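Local coordinates for twitching motility pilus retraction protein (Geobacter sulfurreducens PCA, PDB 5ZFQ) that probably hydrolyses ATP as a hexameric motor that powers retraction of the type IV pilus and so drives twitching motility, at residues S163-I173 with E189-C197. Residues are numbered along the deposited sequence; the frame is centred on the assembly and turned at random.
Sequences STTLAAIIDKI and EYLHPHKSC
Asp171 and Lys195 form the one salt bridge between segments 163-173 and 189-197. Lys195, extended beyond CG, delivers NZ to the syn lone pair of Asp171 OD1 at 2.9 Å. The carboxylate reaches from the helix flank to the loop because Asp171 CG lies anti to the backbone N (chi1 -176°), and the same OD1 accepts a bond from a water. That water also lies in the plane of the His192 ring, 2.8 Å from ND1, so it bridges acid and imidazole.

Packing centres on the buried His192 ring. Ile170 CG2 sits over its centre in a CH-pi contact, 3.7 Å from the centroid, while Ala167 O meets the edge of the ring, 3.3 Å from His192 CE1. Replacing His192 by an alanine is likely to leave Ile170 CG2 without the ring face it packs on and the water without its second side-chain partner. Farther toward the helix start, Ala167 CB makes apolar contact with Tyr190 CD2 at 3.8 Å, and Thr164 CG2 lies against the hydroxyl end of Tyr190, near CZ and OH. At the other end, Cys197 SG lies 3.5 Å from Ile173 O.

His192 O is hydrogen-bonded to Arg115 of a neighbouring subunit, placing the loop beside a subunit interface. Ser163 belongs to a probable Walker A P-loop, and the loop joins strands 180-185 and 198-203, consistent with the RecA-like ATPase core expected of secretion-type motors.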
ATOM      1  N   SER A 163     -34.915   1.567  -5.064  1.00 44.74           N
ATOM      2  CA  SER A 163     -35.106   1.519  -6.509  1.00 43.25           C
ATOM      3  C   SER A 163     -36.528   1.898  -6.977  1.00 41.49           C
ATOM      4  O   SER A 163     -36.668   2.644  -7.940  1.00 40.48           O
ATOM      5  CB  SER A 163     -34.732   0.125  -7.012  1.00 44.27           C
ATOM      6  OG  SER A 163     -35.549  -0.867  -6.395  1.00 45.59           O
ATOM      7  N   THR A 164     -37.573   1.407  -6.302  1.00 40.92           N
ATOM      8  CA  THR A 164     -38.942   1.748  -6.716  1.00 40.30           C
ATOM      9  C   THR A 164     -39.294   3.183  -6.348  1.00 39.12           C
ATOM     10  O   THR A 164     -40.126   3.806  -7.007  1.00 39.09           O
ATOM     11  CB  THR A 164     -40.046   0.807  -6.105  1.00 45.10           C
ATOM     12  OG1 THR A 164     -39.975   0.801  -4.674  1.00 45.99           O
ATOM     13  CG2 THR A 164     -39.895  -0.595  -6.605  1.00 45.30           C
ATOM     14  N   THR A 165     -38.683   3.699  -5.286  1.00 38.39           N
ATOM     15  CA  THR A 165     -38.912   5.083  -4.890  1.00 37.89           C
ATOM     16  C   THR A 165     -38.236   6.014  -5.887  1.00 36.02           C
ATOM     17  O   THR A 165     -38.851   6.965  -6.382  1.00 35.48           O
ATOM     18  CB  THR A 165     -38.407   5.355  -3.466  1.00 38.62           C
ATOM     19  OG1 THR A 165     -39.309   4.757  -2.526  1.00 40.01           O
ATOM     20  CG2 THR A 165     -38.338   6.840  -3.198  1.00 31.63           C
ATOM     21  N   LEU A 166     -36.982   5.712  -6.205  1.00 34.87           N
ATOM     22  CA  LEU A 166     -36.239   6.443  -7.224  1.00 33.72           C
ATOM     23  C   LEU A 166     -36.863   6.336  -8.614  1.00 33.48           C
ATOM     24  O   LEU A 166     -36.961   7.331  -9.337  1.00 33.37           O
ATOM     25  CB  LEU A 166     -34.801   5.938  -7.255  1.00 33.04           C
ATOM     26  CG  LEU A 166     -34.107   6.477  -6.013  1.00 32.13           C
ATOM     27  CD1 LEU A 166     -32.845   5.696  -5.699  1.00 31.87           C
ATOM     28  CD2 LEU A 166     -33.828   7.957  -6.239  1.00 31.02           C
ATOM     29  N   ALA A 167     -37.293   5.136  -8.980  1.00 33.75           N
ATOM     30  CA  ALA A 167     -37.995   4.925 -10.230  1.00 34.17           C
ATOM     31  C   ALA A 167     -39.200   5.848 -10.358  1.00 34.91           C
ATOM     32  O   ALA A 167     -39.408   6.471 -11.400  1.00 35.64           O
ATOM     33  CB  ALA A 167     -38.429   3.474 -10.345  1.00 34.90           C
ATOM     34  N   ALA A 168     -39.993   5.943  -9.299  1.00 35.18           N
ATOM     35  CA  ALA A 168     -41.224   6.727  -9.346  1.00 36.12           C
ATOM     36  C   ALA A 168     -40.915   8.216  -9.475  1.00 36.18           C
ATOM     37  O   ALA A 168     -41.601   8.959 -10.185  1.00 36.81           O
ATOM     38  CB  ALA A 168     -42.060   6.460  -8.114  1.00 32.76           C
ATOM     39  N   ILE A 169     -39.877   8.644  -8.768  1.00 35.65           N
ATOM     40  CA  ILE A 169     -39.418  10.024  -8.827  1.00 34.74           C
ATOM     41  C   ILE A 169     -38.957  10.385 -10.239  1.00 34.09           C
ATOM     42  O   ILE A 169     -39.351  11.424 -10.789  1.00 33.92           O
ATOM     43  CB  ILE A 169     -38.271  10.276  -7.821  1.00 33.47           C
ATOM     44  CG1 ILE A 169     -38.834  10.354  -6.397  1.00 33.64           C
ATOM     45  CG2 ILE A 169     -37.536  11.554  -8.172  1.00 32.58           C
ATOM     46  CD1 ILE A 169     -37.786  10.275  -5.305  1.00 33.02           C
ATOM     47  N   ILE A 170     -38.139   9.518 -10.827  1.00 33.45           N
ATOM     48  CA  ILE A 170     -37.605   9.789 -12.149  1.00 33.55           C
ATOM     49  C   ILE A 170     -38.711   9.765 -13.194  1.00 34.65           C
ATOM     50  O   ILE A 170     -38.727  10.617 -14.102  1.00 35.84           O
ATOM     51  CB  ILE A 170     -36.488   8.790 -12.510  1.00 33.50           C
ATOM     52  CG1 ILE A 170     -35.228   9.134 -11.701  1.00 33.24           C
ATOM     53  CG2 ILE A 170     -36.170   8.842 -13.991  1.00 33.33           C
ATOM     54  CD1 ILE A 170     -34.297   7.987 -11.483  1.00 33.10           C
ATOM     55  N   ASP A 171     -39.642   8.822 -13.054  1.00 34.55           N
ATOM     56  CA  ASP A 171     -40.781   8.738 -13.952  1.00 35.02           C
ATOM     57  C   ASP A 171     -41.565  10.045 -13.955  1.00 35.50           C
ATOM     58  O   ASP A 171     -41.967  10.539 -15.014  1.00 36.26           O
ATOM     59  CB  ASP A 171     -41.704   7.590 -13.554  1.00 36.16           C
ATOM     60  CG  ASP A 171     -42.864   7.411 -14.519  1.00 38.01           C
ATOM     61  OD1 ASP A 171     -42.662   7.437 -15.757  1.00 37.86           O
ATOM     62  OD2 ASP A 171     -43.999   7.250 -14.032  1.00 39.90           O
ATOM     63  N   LYS A 172     -41.783  10.597 -12.763  1.00 34.69           N
ATOM     64  CA  LYS A 172     -42.524  11.837 -12.624  1.00 34.19           C
ATOM     65  C   LYS A 172     -41.765  12.990 -13.288  1.00 32.97           C
ATOM     66  O   LYS A 172     -42.374  13.848 -13.944  1.00 33.24           O
ATOM     67  CB  LYS A 172     -42.783  12.146 -11.155  1.00 34.78           C
ATOM     68  CG  LYS A 172     -43.517  13.468 -10.949  1.00 36.02           C
ATOM     69  CD  LYS A 172     -43.609  13.856  -9.472  1.00 37.03           C
ATOM     70  CE  LYS A 172     -44.414  15.143  -9.278  1.00 38.75           C
ATOM     71  NZ  LYS A 172     -45.860  15.033  -9.698  1.00 40.67           N
ATOM     72  N   ILE A 173     -40.442  12.997 -13.119  1.00 31.27           N
ATOM     73  CA  ILE A 173     -39.598  14.020 -13.691  1.00 30.39           C
ATOM     74  C   ILE A 173     -39.629  13.949 -15.206  1.00 35.23           C
ATOM     75  O   ILE A 173     -39.812  14.958 -15.887  1.00 35.42           O
ATOM     76  CB  ILE A 173     -38.156  13.873 -13.201  1.00 35.21           C
ATOM     77  CG1 ILE A 173     -38.071  14.219 -11.717  1.00 29.58           C
ATOM     78  CG2 ILE A 173     -37.196  14.744 -14.016  1.00 29.41           C
ATOM     79  CD1 ILE A 173     -36.725  13.917 -11.105  1.00 28.99           C
ATOM     80  N   GLU A 189     -32.536  -1.237 -12.364  1.00 38.86           N
ATOM     81  CA  GLU A 189     -33.679  -1.985 -11.866  1.00 40.06           C
ATOM     82  C   GLU A 189     -34.932  -1.680 -12.711  1.00 40.80           C
ATOM     83  O   GLU A 189     -35.642  -2.589 -13.128  1.00 41.15           O
ATOM     84  CB  GLU A 189     -33.926  -1.665 -10.379  1.00 40.21           C
ATOM     85  CG  GLU A 189     -32.837  -2.145  -9.375  1.00 53.39           C
ATOM     86  CD  GLU A 189     -32.829  -3.658  -9.121  1.00 54.34           C
ATOM     87  OE1 GLU A 189     -33.858  -4.322  -9.390  1.00 55.51           O
ATOM     88  OE2 GLU A 189     -31.799  -4.184  -8.634  1.00 54.15           O
ATOM     89  N   TYR A 190     -35.195  -0.407 -12.982  1.00 41.46           N
ATOM     90  CA  TYR A 190     -36.375  -0.039 -13.758  1.00 42.79           C
ATOM     91  C   TYR A 190     -35.991   0.782 -14.977  1.00 41.43           C
ATOM     92  O   TYR A 190     -35.182   1.705 -14.874  1.00 41.01           O
ATOM     93  CB  TYR A 190     -37.379   0.718 -12.865  1.00 45.24           C
ATOM     94  CG  TYR A 190     -37.899  -0.160 -11.729  1.00 47.72           C
ATOM     95  CD1 TYR A 190     -38.974  -1.032 -11.942  1.00 49.37           C
ATOM     96  CD2 TYR A 190     -37.295  -0.155 -10.461  1.00 48.03           C
ATOM     97  CE1 TYR A 190     -39.436  -1.862 -10.942  1.00 50.71           C
ATOM     98  CE2 TYR A 190     -37.770  -0.994  -9.441  1.00 49.32           C
ATOM     99  CZ  TYR A 190     -38.837  -1.839  -9.700  1.00 50.86           C
ATOM    100  OH  TYR A 190     -39.327  -2.686  -8.733  1.00 52.51           O
ATOM    101  N   LEU A 191     -36.545   0.440 -16.138  1.00 41.05           N
ATOM    102  CA  LEU A 191     -36.192   1.160 -17.365  1.00 40.42           C
ATOM    103  C   LEU A 191     -37.131   2.339 -17.641  1.00 41.02           C
ATOM    104  O   LEU A 191     -38.296   2.334 -17.238  1.00 42.58           O
ATOM    105  CB  LEU A 191     -36.175   0.212 -18.563  1.00 40.20           C
ATOM    106  CG  LEU A 191     -35.082  -0.860 -18.513  1.00 39.82           C
ATOM    107  CD1 LEU A 191     -35.367  -2.029 -19.441  1.00 40.12           C
ATOM    108  CD2 LEU A 191     -33.734  -0.247 -18.818  1.00 39.32           C
ATOM    109  N   HIS A 192     -36.614   3.362 -18.310  1.00 39.73           N
ATOM    110  CA  HIS A 192     -37.419   4.533 -18.614  1.00 38.73           C
ATOM    111  C   HIS A 192     -37.399   4.860 -20.104  1.00 37.89           C
ATOM    112  O   HIS A 192     -36.341   5.110 -20.679  1.00 37.09           O
ATOM    113  CB  HIS A 192     -36.951   5.751 -17.803  1.00 38.14           C
ATOM    114  CG  HIS A 192     -37.078   5.581 -16.317  1.00 38.43           C
ATOM    115  ND1 HIS A 192     -38.251   5.836 -15.635  1.00 39.17           N
ATOM    116  CD2 HIS A 192     -36.170   5.221 -15.377  1.00 38.12           C
ATOM    117  CE1 HIS A 192     -38.068   5.608 -14.344  1.00 39.11           C
ATOM    118  NE2 HIS A 192     -36.814   5.239 -14.161  1.00 38.62           N
ATOM    119  N   PRO A 193     -38.582   4.867 -20.727  1.00 38.22           N
ATOM    120  CA  PRO A 193     -38.733   5.336 -22.108  1.00 38.61           C
ATOM    121  C   PRO A 193     -38.585   6.849 -22.125  1.00 37.70           C
ATOM    122  O   PRO A 193     -38.746   7.469 -21.073  1.00 37.08           O
ATOM    123  CB  PRO A 193     -40.161   4.917 -22.454  1.00 39.98           C
ATOM    124  CG  PRO A 193     -40.888   5.062 -21.138  1.00 32.82           C
ATOM    125  CD  PRO A 193     -39.888   4.663 -20.066  1.00 38.45           C
ATOM    126  N   HIS A 194     -38.284   7.460 -23.258  1.00 37.52           N
ATOM    127  CA  HIS A 194     -38.327   8.919 -23.261  1.00 37.25           C
ATOM    128  C   HIS A 194     -39.786   9.358 -23.167  1.00 36.76           C
ATOM    129  O   HIS A 194     -40.658   8.826 -23.863  1.00 36.49           O
ATOM    130  CB  HIS A 194     -37.684   9.522 -24.513  1.00 38.33           C
ATOM    131  CG  HIS A 194     -36.285   9.058 -24.754  1.00 38.41           C
ATOM    132  ND1 HIS A 194     -35.267   9.278 -23.852  1.00 37.67           N
ATOM    133  CD2 HIS A 194     -35.738   8.375 -25.789  1.00 39.03           C
ATOM    134  CE1 HIS A 194     -34.152   8.744 -24.323  1.00 37.94           C
ATOM    135  NE2 HIS A 194     -34.406   8.190 -25.495  1.00 38.59           N
ATOM    136  N   LYS A 195     -40.055  10.310 -22.286  1.00 36.65           N
ATOM    137  CA  LYS A 195     -41.346  10.975 -22.307  1.00 37.85           C
ATOM    138  C   LYS A 195     -41.089  12.420 -22.725  1.00 38.61           C
ATOM    139  O   LYS A 195     -40.901  12.674 -23.916  1.00 39.56           O
ATOM    140  CB  LYS A 195     -42.050  10.839 -20.960  1.00 37.64           C
ATOM    141  CG  LYS A 195     -42.424   9.379 -20.701  1.00 37.75           C
ATOM    142  CD  LYS A 195     -43.286   9.156 -19.488  1.00 38.13           C
ATOM    143  CE  LYS A 195     -43.550   7.680 -19.301  1.00 38.67           C
ATOM    144  NZ  LYS A 195     -44.368   7.368 -18.079  1.00 39.52           N
ATOM    145  N   SER A 196     -41.039  13.357 -21.782  1.00 38.11           N
ATOM    146  CA  SER A 196     -40.632  14.727 -22.124  1.00 37.50           C
ATOM    147  C   SER A 196     -39.119  14.963 -21.975  1.00 35.91           C
ATOM    148  O   SER A 196     -38.568  15.877 -22.583  1.00 35.72           O
ATOM    149  CB  SER A 196     -41.390  15.737 -21.271  1.00 37.94           C
ATOM    150  OG  SER A 196     -42.769  15.737 -21.589  1.00 39.43           O
ATOM    151  N   CYS A 197     -38.462  14.152 -21.152  1.00 34.91           N
ATOM    152  CA  CYS A 197     -37.020  14.244 -20.964  1.00 34.43           C
ATOM    153  C   CYS A 197     -36.264  13.335 -21.929  1.00 34.85           C
ATOM    154  O   CYS A 197     -36.840  12.401 -22.489  1.00 35.66           O
ATOM    155  CB  CYS A 197     -36.636  13.883 -19.523  1.00 33.68           C
ATOM    156  SG  CYS A 197     -37.253  15.001 -18.238  1.00 33.83           S
TER
HETATM  157  O   HOH W   1     -40.325   6.952 -17.160  1.00 34.76           O